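Local coordinates for protein ftsY (Mycoplasma mycoides, PDB 1ZU5) that is a receptor for the signal recognition particle, an SRP54-type protein that joins a helical bundle to a P-loop domain, at residues Y96-K101 with I284-V289; N106-V111 with P228-L233; V179-I184 with N217-Q222; I197-R202 with A211-M216. One frame throughout, in Å; residues are numbered along the deposited sequence.

Contact 1. Residues Y96-K101 with I284-V289; sequences YRIDFK and IKMIGV
The linker that follows helix 93-96 is held by K285, a residue of strand 284-288 in the central sheet, which donates NZ to the carbonyl oxygen R97 O at 2.7 Å. The C=O...N angle is 139° and the nitrogen stands 37° out of the carbonyl plane, above it. The lysine gets there by setting CG anti to its own carbonyl carbon (chi1 -60°) and then running straight out to NZ. On the way its methylenes run past the Y96-R97 peptide, with K285 CG 3.5 Å from Y96 O. A long, flexible chain with a charged tip suits this place, since its apolar shaft can be buried while the ammonium group meets oxygens at the far end. One of these oxygens belongs to E230 on strand 230-236, whose OE1 forms a salt bridge with NZ; the other carboxylate oxygen of E230 accepts the backbone N-H of D99.

The sheet is that of a P-loop NTPase domain, and the linker passes by it just before entering its strand 106-111. I98 lays its CD1 methyl against the lysine shaft, 3.8 Å from K285 CB, and the same methyl is 4.5 Å from M286 CG, so the branched apolar I98 suits a place against both the shaft and the strand. Y96 keeps to the side, its side chain packing on Y86 and T87 of helix 71-87. From I98 to F100 the linker makes an inverse gamma turn centred on D99, where R97 NH2 and D99 OD1 form a salt bridge of 3.3 Å.

Contact 2. Residues N106-V111 with P228-L233; sequences NIFMLV and PHEVLL
Strands 106-111 and 230-233 run parallel, 21° apart, and are joined by M109 N to E230 O, L232 N to M109 O (2.7 Å) and V111 N to L232 O, with H229 N to I107 O adding a bond just before the second strand. They are neighbours at the heart of the P-loop NTPase sheet, and strand 106-111 leads directly into the presumed P-loop.

F108, L110, E230 and L232 point to one face of the sheet. There E230 lies alongside F108, its CG over the ring centre, 4.1 Å from the centroid and 10° off the normal, a CH-pi contact; H229 CB meets the edge of the same ring. A glutamate fits because its methylenes serve the phenyl face while its carboxylate reaches outside the pair, where OE1 accepts a bond from S257 OG. Further along, L110 CD1 and L232 CD1 touch at 3.9 Å.

M109, V111, V231 and L233 occupy the other face, where V111 CG2 is 4.0 Å from L233 CD1. The slender, unbranched M109 runs extended as far as SD, which rests 3.8 Å from CG of the cis proline P228; a sharp bend at chi3 (16°) then turns its methyl CE to within 4.1 Å of V231 CG2.

Contact 3. Residues V179-I184 with N217-Q222; sequences VVFDAI and NKIIQQ
I220 fits one methyl, CG2, against two side chains of helix 176-189: it lies 3.5 Å from I184 CG1 and 3.8 Å from V180 CG1. Its first torsion explains this. At chi1 61° CG1 takes the crowded position between the backbone N and the carbonyl carbon, so CG2 swings to the place anti to the carbonyl carbon and faces the neighbouring helix, while the CG1-CD1 arm leads off and packs with P228.

I184 comes across I220 at about a right angle. With chi1 at -91°, away from the staggered values, and a turned chi2, it brings both CG1 and CD1 to I220, CD1 being 4.0 Å from I220 CB. V180 sends out CG1, the branch anti to its backbone N, which touches I220 CG2 and lies 4.1 Å from I219 CG2.

I219 also uses its CG2 rather than its longer branch. This methyl sits close to the helix backbone, 3.7 Å from F181 CA, and 3.8 Å from F181 CD1, the two side chains crossing at about a right angle. F181 is exposed, so its ring lies along the outer margin of the contact, whereas V180, I184 and I220 are buried. No polar bond crosses; beta-branched residues suit a close approach of this kind because they present a methyl close to the backbone.

On the sheet side of the pair, V180 and I220 rest on I197, and I184 on L195 and I107. The two helices thus lie side by side on one face of the sheet, as consecutive connections in the beta-alpha-beta crossovers of a P-loop alpha/beta fold.

Contact 4. Residues I197-R202 with A211-M216; sequences IDTAGR and AELEKM
T199 OG1 is hydrogen-bonded to L110 O of the neighbouring strand 106-111, while the methyl of the same residue turns to the helix, T199 CG2 lying 3.5 Å from L213 CD2 and 4.1 Å from M216 SD. At chi1 57° OG1 sits between the backbone N and the carbonyl carbon; threonine thus serves a polar and an apolar neighbour at once. M216 is extended beyond CG, long enough to pass SD by I197 CG2 at 4.2 Å and end with CE 4.0 Å from A200 N. E212, bent at chi2, brings OE1 to 3.9 Å from A200 CB; the small alanine leaves room for the carboxylate beside it.

The sequence D198-T199-A200-G201 matches the DxxG motif of P-loop GTPases. At phi 118° and psi 156° a side chain on G201 would press on the carbonyl oxygen before it, which is why glycine suits this place. T199 O accepts a bond from K118 NZ of the presumed P-loop.

Helix 206-220 therefore packs back onto the end of strand 194-198, the strand that precedes it, with P176 and V180 of helix 176-189 against M216 on one flank and M109 of strand 106-111 against L213.

Strand 106-111 ties the set together. Contact 2 is centred about 11 Å from contacts 1 and 4 and about 13 Å from contact 3, and touches all three. It meets contact 1 through N106 ND2 and K101 O, 2.8 Å apart and probably hydrogen-bonded, and contact 4 through the sheet bond of L110 N to I197 O, also 2.8 Å. Contact 3 adjoins it by packing, I107 CD1 lying 3.4 Å from I184 CD1. Contacts 3 and 4 share helix 206-220, and V180 CG2 reaches M216 CE at 3.6 Å. Contact 1 stays apart from both, nearest atoms about 12 Å away. L233 and T199 carry contacts 2 and 4 to the presumed P-loop.

Contact 1. Residues Y96-K101 with I284-V289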
loop_
_atom_site.group_PDB
_atom_site.type_symbol
_atom_site.label_atom_id
_atom_site.label_comp_id
_atom_site.label_asym_id
_atom_site.label_seq_id
_atom_site.Cartn_x
_atom_site.Cartn_y
_atom_site.Cartn_z
ATOM N N TYR A 96 -7.901 8.381 -1.571
ATOM C CA TYR A 96 -7.433 7.060 -2.027
ATOM C C TYR A 96 -7.252 6.904 -3.549
ATOM O O TYR A 96 -6.720 5.896 -4.005
ATOM C CB TYR A 96 -8.316 5.913 -1.527
ATOM C CG TYR A 96 -8.662 5.876 -0.041
ATOM C CD1 TYR A 96 -8.025 6.713 0.895
ATOM C CD2 TYR A 96 -9.634 4.973 0.431
ATOM C CE1 TYR A 96 -8.354 6.667 2.243
ATOM C CE2 TYR A 96 -9.972 4.914 1.779
ATOM C CZ TYR A 96 -9.329 5.761 2.681
ATOM O OH TYR A 96 -9.683 5.703 4.014
ATOM N N ARG A 97 -7.694 7.886 -4.329
ATOM C CA ARG A 97 -7.592 7.817 -5.790
ATOM C C ARG A 97 -6.145 7.940 -6.245
ATOM O O ARG A 97 -5.398 8.793 -5.773
ATOM C CB ARG A 97 -8.414 8.945 -6.445
ATOM C CG ARG A 97 -8.871 8.696 -7.894
ATOM C CD ARG A 97 -9.339 10.022 -8.577
ATOM N NE ARG A 97 -8.428 10.488 -9.640
ATOM C CZ ARG A 97 -8.234 11.770 -9.984
ATOM N NH1 ARG A 97 -8.869 12.746 -9.333
ATOM N NH2 ARG A 97 -7.392 12.084 -10.976
ATOM N N ILE A 98 -5.765 7.088 -7.177
ATOM C CA ILE A 98 -4.559 7.279 -7.926
ATOM C C ILE A 98 -4.792 8.420 -8.879
ATOM O O ILE A 98 -5.731 8.394 -9.678
ATOM C CB ILE A 98 -4.246 6.056 -8.759
ATOM C CG1 ILE A 98 -3.972 4.827 -7.850
ATOM C CG2 ILE A 98 -3.176 6.397 -9.810
ATOM C CD1 ILE A 98 -2.594 4.756 -7.309
ATOM N N ASP A 99 -3.918 9.412 -8.817
ATOM C CA ASP A 99 -4.007 10.561 -9.672
ATOM C C ASP A 99 -3.511 10.221 -11.089
ATOM O O ASP A 99 -2.366 10.484 -11.439
ATOM C CB ASP A 99 -3.267 11.740 -9.018
ATOM C CG ASP A 99 -3.382 13.014 -9.824
ATOM O OD1 ASP A 99 -4.244 13.066 -10.734
ATOM O OD2 ASP A 99 -2.599 13.960 -9.572
ATOM N N PHE A 100 -4.391 9.617 -11.887
ATOM C CA PHE A 100 -4.122 9.263 -13.289
ATOM C C PHE A 100 -5.097 10.019 -14.217
ATOM O O PHE A 100 -6.301 9.799 -14.142
ATOM C CB PHE A 100 -4.266 7.748 -13.495
ATOM C CG PHE A 100 -3.960 7.294 -14.889
ATOM C CD1 PHE A 100 -2.729 6.706 -15.195
ATOM C CD2 PHE A 100 -4.899 7.449 -15.919
ATOM C CE1 PHE A 100 -2.436 6.288 -16.514
ATOM C CE2 PHE A 100 -4.616 7.035 -17.232
ATOM C CZ PHE A 100 -3.384 6.457 -17.527
ATOM N N LYS A 101 -4.577 10.903 -15.076
ATOM C CA LYS A 101 -5.382 11.672 -16.049
ATOM C C LYS A 101 -5.094 11.245 -17.473
ATOM O O LYS A 101 -3.996 10.793 -17.778
ATOM C CB LYS A 101 -5.107 13.168 -15.951
ATOM C CG LYS A 101 -6.024 13.924 -15.019
ATOM C CD LYS A 101 -5.285 14.365 -13.774
ATOM C CE LYS A 101 -5.909 15.621 -13.203
ATOM N NZ LYS A 101 -7.177 15.261 -12.481
ATOM N N ILE A 284 -3.668 3.971 1.701
ATOM C CA ILE A 284 -3.383 2.768 0.920
ATOM C C ILE A 284 -4.142 2.885 -0.387
ATOM O O ILE A 284 -5.352 3.021 -0.354
ATOM C CB ILE A 284 -3.793 1.488 1.650
ATOM C CG1 ILE A 284 -2.973 1.341 2.928
ATOM C CG2 ILE A 284 -3.569 0.261 0.756
ATOM C CD1 ILE A 284 -3.519 0.284 3.949
ATOM N N LYS A 285 -3.448 2.856 -1.527
ATOM C CA LYS A 285 -4.110 2.978 -2.826
ATOM C C LYS A 285 -4.256 1.680 -3.592
ATOM O O LYS A 285 -5.201 1.513 -4.360
ATOM C CB LYS A 285 -3.388 4.005 -3.686
ATOM C CG LYS A 285 -3.378 5.396 -3.009
ATOM C CD LYS A 285 -3.230 6.505 -4.011
ATOM C CE LYS A 285 -3.220 7.839 -3.284
ATOM N NZ LYS A 285 -3.146 8.929 -4.253
ATOM N N MET A 286 -3.307 0.765 -3.415
ATOM C CA MET A 286 -3.383 -0.535 -4.033
ATOM C C MET A 286 -3.066 -1.558 -2.978
ATOM O O MET A 286 -2.367 -1.296 -2.006
ATOM C CB MET A 286 -2.409 -0.689 -5.211
ATOM C CG MET A 286 -2.539 0.372 -6.359
ATOM S SD MET A 286 -4.046 0.107 -7.348
ATOM C CE MET A 286 -3.452 -0.512 -8.930
ATOM N N ILE A 287 -3.592 -2.751 -3.189
ATOM C CA ILE A 287 -3.373 -3.850 -2.287
ATOM C C ILE A 287 -3.030 -5.078 -3.128
ATOM O O ILE A 287 -3.583 -5.287 -4.216
ATOM C CB ILE A 287 -4.578 -3.969 -1.360
ATOM C CG1 ILE A 287 -4.380 -5.075 -0.338
ATOM C CG2 ILE A 287 -5.912 -4.073 -2.164
ATOM C CD1 ILE A 287 -5.313 -4.887 0.865
ATOM N N GLY A 288 -2.015 -5.814 -2.717
ATOM C CA GLY A 288 -1.563 -6.947 -3.488
ATOM C C GLY A 288 -2.134 -8.204 -2.868
ATOM O O GLY A 288 -1.963 -8.451 -1.661
ATOM N N VAL A 289 -2.790 -9.006 -3.707
ATOM C CA VAL A 289 -3.536 -10.194 -3.264
ATOM C C VAL A 289 -2.939 -11.557 -3.638
ATOM O O VAL A 289 -3.384 -12.568 -3.148
ATOM C CB VAL A 289 -4.978 -10.143 -3.797
ATOM C CG1 VAL A 289 -5.737 -11.423 -3.444
ATOM C CG2 VAL A 289 -5.715 -8.905 -3.263
#

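Contact 2. Residues N106-V111 with P228-L233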
loop_
_atom_site.group_PDB
_atom_site.type_symbol
_atom_site.label_atom_id
_atom_site.label_comp_id
_atom_site.label_asym_id
_atom_site.label_seq_id
_atom_site.Cartn_x
_atom_site.Cartn_y
_atom_site.Cartn_z
ATOM N N ASN A 106 1.538 10.577 -17.272
ATOM C CA ASN A 106 1.433 10.312 -15.825
ATOM C C ASN A 106 2.739 9.669 -15.444
ATOM O O ASN A 106 3.269 8.833 -16.163
ATOM C CB ASN A 106 0.278 9.378 -15.524
ATOM C CG ASN A 106 -1.041 9.963 -15.928
ATOM O OD1 ASN A 106 -1.611 10.771 -15.191
ATOM N ND2 ASN A 106 -1.553 9.560 -17.114
ATOM N N ILE A 107 3.309 10.145 -14.358
ATOM C CA ILE A 107 4.619 9.690 -13.927
ATOM C C ILE A 107 4.493 9.287 -12.487
ATOM O O ILE A 107 4.258 10.149 -11.624
ATOM C CB ILE A 107 5.615 10.829 -14.020
ATOM C CG1 ILE A 107 5.489 11.486 -15.414
ATOM C CG2 ILE A 107 7.056 10.318 -13.615
ATOM C CD1 ILE A 107 6.428 12.640 -15.665
ATOM N N PHE A 108 4.611 7.982 -12.233
ATOM C CA PHE A 108 4.545 7.454 -10.850
ATOM C C PHE A 108 5.917 6.928 -10.483
ATOM O O PHE A 108 6.554 6.222 -11.271
ATOM C CB PHE A 108 3.577 6.283 -10.691
ATOM C CG PHE A 108 2.123 6.580 -11.040
ATOM C CD1 PHE A 108 1.224 5.502 -11.201
ATOM C CD2 PHE A 108 1.663 7.872 -11.221
ATOM C CE1 PHE A 108 -0.120 5.714 -11.521
ATOM C CE2 PHE A 108 0.333 8.116 -11.543
ATOM C CZ PHE A 108 -0.572 7.034 -11.701
ATOM N N MET A 109 6.337 7.231 -9.261
ATOM C CA MET A 109 7.562 6.732 -8.715
ATOM C C MET A 109 7.282 5.719 -7.642
ATOM O O MET A 109 6.402 5.956 -6.806
ATOM C CB MET A 109 8.323 7.896 -8.120
ATOM C CG MET A 109 8.949 8.727 -9.217
ATOM S SD MET A 109 9.823 10.140 -8.621
ATOM C CE MET A 109 10.004 9.767 -6.899
ATOM N N LEU A 110 8.023 4.600 -7.640
ATOM C CA LEU A 110 7.872 3.579 -6.584
ATOM C C LEU A 110 9.065 3.529 -5.673
ATOM O O LEU A 110 10.228 3.613 -6.128
ATOM C CB LEU A 110 7.548 2.187 -7.158
ATOM C CG LEU A 110 6.051 1.815 -7.160
ATOM C CD1 LEU A 110 5.284 2.587 -8.218
ATOM C CD2 LEU A 110 5.897 0.361 -7.371
ATOM N N VAL A 111 8.755 3.465 -4.369
ATOM C CA VAL A 111 9.744 3.383 -3.308
ATOM C C VAL A 111 9.447 2.216 -2.362
ATOM O O VAL A 111 8.304 1.725 -2.269
ATOM C CB VAL A 111 9.993 4.774 -2.534
ATOM C CG1 VAL A 111 10.251 5.915 -3.513
ATOM C CG2 VAL A 111 8.884 5.133 -1.591
ATOM N N PRO A 228 6.223 14.316 -9.690
ATOM C CA PRO A 228 5.509 13.048 -9.860
ATOM C C PRO A 228 4.065 13.121 -9.404
ATOM O O PRO A 228 3.749 13.782 -8.430
ATOM C CB PRO A 228 6.327 12.044 -9.040
ATOM C CG PRO A 228 7.158 12.845 -8.134
ATOM C CD PRO A 228 7.233 14.265 -8.618
ATOM N N HIS A 229 3.209 12.422 -10.131
ATOM C CA HIS A 229 1.771 12.372 -9.843
ATOM C C HIS A 229 1.447 11.445 -8.678
ATOM O O HIS A 229 0.455 11.624 -8.015
ATOM C CB HIS A 229 1.005 11.994 -11.107
ATOM C CG HIS A 229 1.391 12.840 -12.278
ATOM N ND1 HIS A 229 1.193 14.206 -12.301
ATOM C CD2 HIS A 229 2.031 12.531 -13.431
ATOM C CE1 HIS A 229 1.674 14.697 -13.427
ATOM N NE2 HIS A 229 2.193 13.705 -14.127
ATOM N N GLU A 230 2.333 10.489 -8.427
ATOM C CA GLU A 230 2.170 9.446 -7.415
ATOM C C GLU A 230 3.609 9.089 -7.011
ATOM O O GLU A 230 4.536 9.061 -7.847
ATOM C CB GLU A 230 1.448 8.249 -8.037
ATOM C CG GLU A 230 0.132 7.674 -7.411
ATOM C CD GLU A 230 -0.714 8.615 -6.533
ATOM O OE1 GLU A 230 -0.400 8.830 -5.320
ATOM O OE2 GLU A 230 -1.757 9.090 -7.019
ATOM N N VAL A 231 3.808 8.914 -5.711
ATOM C CA VAL A 231 5.049 8.376 -5.186
ATOM C C VAL A 231 4.622 7.249 -4.273
ATOM O O VAL A 231 4.219 7.500 -3.129
ATOM C CB VAL A 231 5.850 9.404 -4.385
ATOM C CG1 VAL A 231 7.008 8.699 -3.645
ATOM C CG2 VAL A 231 6.337 10.543 -5.284
ATOM N N LEU A 232 4.693 6.009 -4.774
ATOM C CA LEU A 232 4.103 4.896 -4.037
ATOM C C LEU A 232 5.104 4.040 -3.269
ATOM O O LEU A 232 6.007 3.483 -3.847
ATOM C CB LEU A 232 3.241 4.045 -4.975
ATOM C CG LEU A 232 2.252 4.834 -5.845
ATOM C CD1 LEU A 232 1.815 3.981 -7.021
ATOM C CD2 LEU A 232 1.079 5.273 -4.967
ATOM N N LEU A 233 4.890 3.961 -1.964
ATOM C CA LEU A 233 5.621 3.168 -1.020
ATOM C C LEU A 233 5.087 1.718 -0.862
ATOM O O LEU A 233 3.927 1.487 -0.503
ATOM C CB LEU A 233 5.603 3.903 0.327
ATOM C CG LEU A 233 6.229 3.315 1.623
ATOM C CD1 LEU A 233 7.668 2.903 1.450
ATOM C CD2 LEU A 233 5.992 4.316 2.870
#

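Contact 3. Residues V179-I184 with N217-Q222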
loop_
_atom_site.group_PDB
_atom_site.type_symbol
_atom_site.label_atom_id
_atom_site.label_comp_id
_atom_site.label_asym_id
_atom_site.label_seq_id
_atom_site.Cartn_x
_atom_site.Cartn_y
_atom_site.Cartn_z
ATOM N N VAL A 179 18.971 7.206 -16.443
ATOM C CA VAL A 179 17.841 6.384 -16.899
ATOM C C VAL A 179 16.498 7.173 -16.879
ATOM O O VAL A 179 15.724 7.093 -17.810
ATOM C CB VAL A 179 17.691 5.045 -16.067
ATOM C CG1 VAL A 179 16.530 4.171 -16.613
ATOM C CG2 VAL A 179 19.035 4.248 -15.984
ATOM N N VAL A 180 16.221 7.913 -15.808
ATOM C CA VAL A 180 15.001 8.724 -15.729
ATOM C C VAL A 180 14.951 9.798 -16.849
ATOM O O VAL A 180 13.923 10.002 -17.475
ATOM C CB VAL A 180 14.889 9.357 -14.335
ATOM C CG1 VAL A 180 13.679 10.283 -14.241
ATOM C CG2 VAL A 180 14.770 8.271 -13.311
ATOM N N PHE A 181 16.068 10.468 -17.119
ATOM C CA PHE A 181 16.129 11.410 -18.229
ATOM C C PHE A 181 15.740 10.758 -19.566
ATOM O O PHE A 181 14.858 11.277 -20.258
ATOM C CB PHE A 181 17.521 12.068 -18.305
ATOM C CG PHE A 181 17.572 13.267 -19.206
ATOM C CD1 PHE A 181 17.368 14.544 -18.685
ATOM C CD2 PHE A 181 17.800 13.116 -20.585
ATOM C CE1 PHE A 181 17.388 15.656 -19.514
ATOM C CE2 PHE A 181 17.816 14.220 -21.432
ATOM C CZ PHE A 181 17.614 15.492 -20.900
ATOM N N ASP A 182 16.384 9.637 -19.930
ATOM C CA ASP A 182 16.046 8.890 -21.168
ATOM C C ASP A 182 14.614 8.442 -21.182
ATOM O O ASP A 182 14.020 8.361 -22.252
ATOM C CB ASP A 182 16.842 7.588 -21.328
ATOM C CG ASP A 182 18.287 7.817 -21.688
ATOM O OD1 ASP A 182 18.839 8.904 -21.406
ATOM O OD2 ASP A 182 18.876 6.863 -22.261
ATOM N N ALA A 183 14.085 8.077 -20.005
ATOM C CA ALA A 183 12.718 7.566 -19.899
ATOM C C ALA A 183 11.724 8.689 -20.154
ATOM O O ALA A 183 10.742 8.472 -20.872
ATOM C CB ALA A 183 12.459 6.900 -18.516
ATOM N N ILE A 184 11.959 9.861 -19.562
ATOM C CA ILE A 184 11.053 10.986 -19.754
ATOM C C ILE A 184 11.053 11.396 -21.223
ATOM O O ILE A 184 10.012 11.289 -21.898
ATOM C CB ILE A 184 11.418 12.165 -18.859
ATOM C CG1 ILE A 184 10.661 12.064 -17.529
ATOM C CG2 ILE A 184 11.039 13.480 -19.520
ATOM C CD1 ILE A 184 9.161 12.414 -17.604
ATOM N N ASN A 217 13.271 14.268 -9.320
ATOM C CA ASN A 217 12.195 15.251 -9.318
ATOM C C ASN A 217 12.505 16.348 -10.321
ATOM O O ASN A 217 11.739 16.508 -11.283
ATOM C CB ASN A 217 11.948 15.776 -7.902
ATOM C CG ASN A 217 11.386 14.695 -6.982
ATOM O OD1 ASN A 217 10.852 13.694 -7.445
ATOM N ND2 ASN A 217 11.514 14.884 -5.690
ATOM N N LYS A 218 13.649 17.031 -10.154
ATOM C CA LYS A 218 14.142 18.024 -11.152
ATOM C C LYS A 218 13.959 17.571 -12.608
ATOM O O LYS A 218 13.360 18.295 -13.414
ATOM C CB LYS A 218 15.620 18.424 -10.895
ATOM C CG LYS A 218 15.805 19.377 -9.668
ATOM C CD LYS A 218 17.032 18.950 -8.810
ATOM C CE LYS A 218 17.350 19.964 -7.682
ATOM N NZ LYS A 218 18.322 21.065 -8.156
ATOM N N ILE A 219 14.433 16.364 -12.924
ATOM C CA ILE A 219 14.419 15.841 -14.291
ATOM C C ILE A 219 13.020 15.701 -14.854
ATOM O O ILE A 219 12.777 16.046 -16.017
ATOM C CB ILE A 219 15.139 14.464 -14.409
ATOM C CG1 ILE A 219 16.633 14.613 -14.157
ATOM C CG2 ILE A 219 14.961 13.873 -15.791
ATOM C CD1 ILE A 219 17.340 13.304 -14.116
ATOM N N ILE A 220 12.090 15.180 -14.066
ATOM C CA ILE A 220 10.758 14.931 -14.646
ATOM C C ILE A 220 9.944 16.217 -14.697
ATOM O O ILE A 220 9.034 16.366 -15.545
ATOM C CB ILE A 220 9.952 13.819 -13.905
ATOM C CG1 ILE A 220 9.714 14.198 -12.442
ATOM C CG2 ILE A 220 10.607 12.462 -14.095
ATOM C CD1 ILE A 220 8.904 13.194 -11.718
ATOM N N GLN A 221 10.270 17.119 -13.769
ATOM C CA GLN A 221 9.533 18.354 -13.547
ATOM C C GLN A 221 9.850 19.406 -14.614
ATOM O O GLN A 221 9.232 20.491 -14.664
ATOM C CB GLN A 221 9.855 18.889 -12.156
ATOM C CG GLN A 221 8.925 18.353 -11.117
ATOM C CD GLN A 221 9.392 18.638 -9.717
ATOM O OE1 GLN A 221 10.216 19.538 -9.490
ATOM N NE2 GLN A 221 8.865 17.871 -8.747
ATOM N N GLN A 222 10.823 19.080 -15.458
ATOM C CA GLN A 222 11.161 19.911 -16.591
ATOM C C GLN A 222 10.312 19.466 -17.783
ATOM O O GLN A 222 10.606 19.813 -18.913
ATOM C CB GLN A 222 12.666 19.812 -16.893
ATOM C CG GLN A 222 13.547 20.777 -16.049
ATOM C CD GLN A 222 13.592 22.223 -16.598
ATOM O OE1 GLN A 222 13.560 22.447 -17.814
ATOM N NE2 GLN A 222 13.669 23.201 -15.694
#

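Contact 4. Residues I197-R202 with A211-M216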
loop_
_atom_site.group_PDB
_atom_site.type_symbol
_atom_site.label_atom_id
_atom_site.label_comp_id
_atom_site.label_asym_id
_atom_site.label_seq_id
_atom_site.Cartn_x
_atom_site.Cartn_y
_atom_site.Cartn_z
ATOM N N ILE A 197 8.531 4.634 -12.629
ATOM C CA ILE A 197 9.932 4.726 -12.253
ATOM C C ILE A 197 10.271 3.958 -10.963
ATOM O O ILE A 197 9.725 4.235 -9.875
ATOM C CB ILE A 197 10.384 6.212 -12.076
ATOM C CG1 ILE A 197 10.105 7.071 -13.341
ATOM C CG2 ILE A 197 11.871 6.292 -11.635
ATOM C CD1 ILE A 197 10.320 8.531 -13.047
ATOM N N ASP A 198 11.195 3.008 -11.105
ATOM C CA ASP A 198 11.798 2.288 -9.987
ATOM C C ASP A 198 12.920 3.160 -9.415
ATOM O O ASP A 198 13.990 3.221 -9.946
ATOM C CB ASP A 198 12.391 0.955 -10.502
ATOM C CG ASP A 198 12.768 0.030 -9.385
ATOM O OD1 ASP A 198 13.348 -1.039 -9.668
ATOM O OD2 ASP A 198 12.483 0.382 -8.204
ATOM N N THR A 199 12.673 3.865 -8.339
ATOM C CA THR A 199 13.642 4.789 -7.826
ATOM C C THR A 199 14.870 4.081 -7.281
ATOM O O THR A 199 14.872 2.870 -7.076
ATOM C CB THR A 199 13.022 5.599 -6.695
ATOM O OG1 THR A 199 12.551 4.680 -5.683
ATOM C CG2 THR A 199 11.901 6.448 -7.243
ATOM N N ALA A 200 15.906 4.885 -7.028
ATOM C CA ALA A 200 17.130 4.432 -6.445
ATOM C C ALA A 200 17.169 4.912 -5.007
ATOM O O ALA A 200 16.435 5.835 -4.627
ATOM C CB ALA A 200 18.284 4.987 -7.215
ATOM N N GLY A 201 18.030 4.273 -4.213
ATOM C CA GLY A 201 18.266 4.685 -2.844
ATOM C C GLY A 201 17.880 3.626 -1.820
ATOM O O GLY A 201 17.033 2.729 -2.091
ATOM N N ARG A 202 18.527 3.744 -0.651
ATOM C CA ARG A 202 18.366 2.846 0.471
ATOM C C ARG A 202 18.061 3.743 1.663
ATOM O O ARG A 202 18.408 4.921 1.655
ATOM C CB ARG A 202 19.661 2.045 0.743
ATOM C CG ARG A 202 20.285 1.255 -0.443
ATOM C CD ARG A 202 19.324 0.161 -0.922
ATOM N NE ARG A 202 19.841 -0.536 -2.114
ATOM C CZ ARG A 202 20.466 -1.717 -2.088
ATOM N NH1 ARG A 202 20.663 -2.348 -0.940
ATOM N NH2 ARG A 202 20.884 -2.276 -3.213
ATOM N N ALA A 211 18.692 12.634 -1.921
ATOM C CA ALA A 211 19.429 13.245 -3.056
ATOM C C ALA A 211 19.034 12.629 -4.389
ATOM O O ALA A 211 18.802 13.348 -5.377
ATOM C CB ALA A 211 20.966 13.143 -2.845
ATOM N N GLU A 212 19.003 11.296 -4.431
ATOM C CA GLU A 212 18.615 10.578 -5.626
ATOM C C GLU A 212 17.192 10.909 -6.013
ATOM O O GLU A 212 16.927 11.136 -7.167
ATOM C CB GLU A 212 18.749 9.061 -5.439
ATOM C CG GLU A 212 20.194 8.528 -5.504
ATOM C CD GLU A 212 20.831 8.716 -6.884
ATOM O OE1 GLU A 212 20.227 8.304 -7.883
ATOM O OE2 GLU A 212 21.919 9.306 -6.965
ATOM N N LEU A 213 16.263 10.935 -5.056
ATOM C CA LEU A 213 14.863 11.286 -5.384
ATOM C C LEU A 213 14.731 12.715 -5.854
ATOM O O LEU A 213 13.971 12.989 -6.776
ATOM C CB LEU A 213 13.906 11.006 -4.230
ATOM C CG LEU A 213 13.585 9.518 -3.927
ATOM C CD1 LEU A 213 13.028 9.377 -2.534
ATOM C CD2 LEU A 213 12.577 8.969 -4.907
ATOM N N GLU A 214 15.494 13.636 -5.267
ATOM C CA GLU A 214 15.468 15.009 -5.766
ATOM C C GLU A 214 16.074 15.185 -7.174
ATOM O O GLU A 214 15.461 15.842 -8.004
ATOM C CB GLU A 214 16.001 16.006 -4.729
ATOM C CG GLU A 214 15.705 17.501 -5.045
ATOM C CD GLU A 214 14.186 17.872 -5.185
ATOM O OE1 GLU A 214 13.343 17.475 -4.311
ATOM O OE2 GLU A 214 13.858 18.597 -6.177
ATOM N N LYS A 215 17.229 14.587 -7.486
ATOM C CA LYS A 215 17.714 14.635 -8.886
ATOM C C LYS A 215 16.596 14.223 -9.830
ATOM O O LYS A 215 16.402 14.832 -10.902
ATOM C CB LYS A 215 18.950 13.737 -9.158
ATOM C CG LYS A 215 20.276 14.208 -8.477
ATOM C CD LYS A 215 21.482 13.552 -9.196
ATOM C CE LYS A 215 22.001 12.300 -8.496
ATOM N NZ LYS A 215 22.572 11.346 -9.540
ATOM N N MET A 216 15.851 13.197 -9.420
ATOM C CA MET A 216 14.785 12.636 -10.249
ATOM C C MET A 216 13.603 13.574 -10.404
ATOM O O MET A 216 12.989 13.637 -11.466
ATOM C CB MET A 216 14.307 11.318 -9.674
ATOM C CG MET A 216 15.101 10.145 -10.201
ATOM S SD MET A 216 14.628 8.585 -9.437
ATOM C CE MET A 216 15.972 7.550 -10.011
#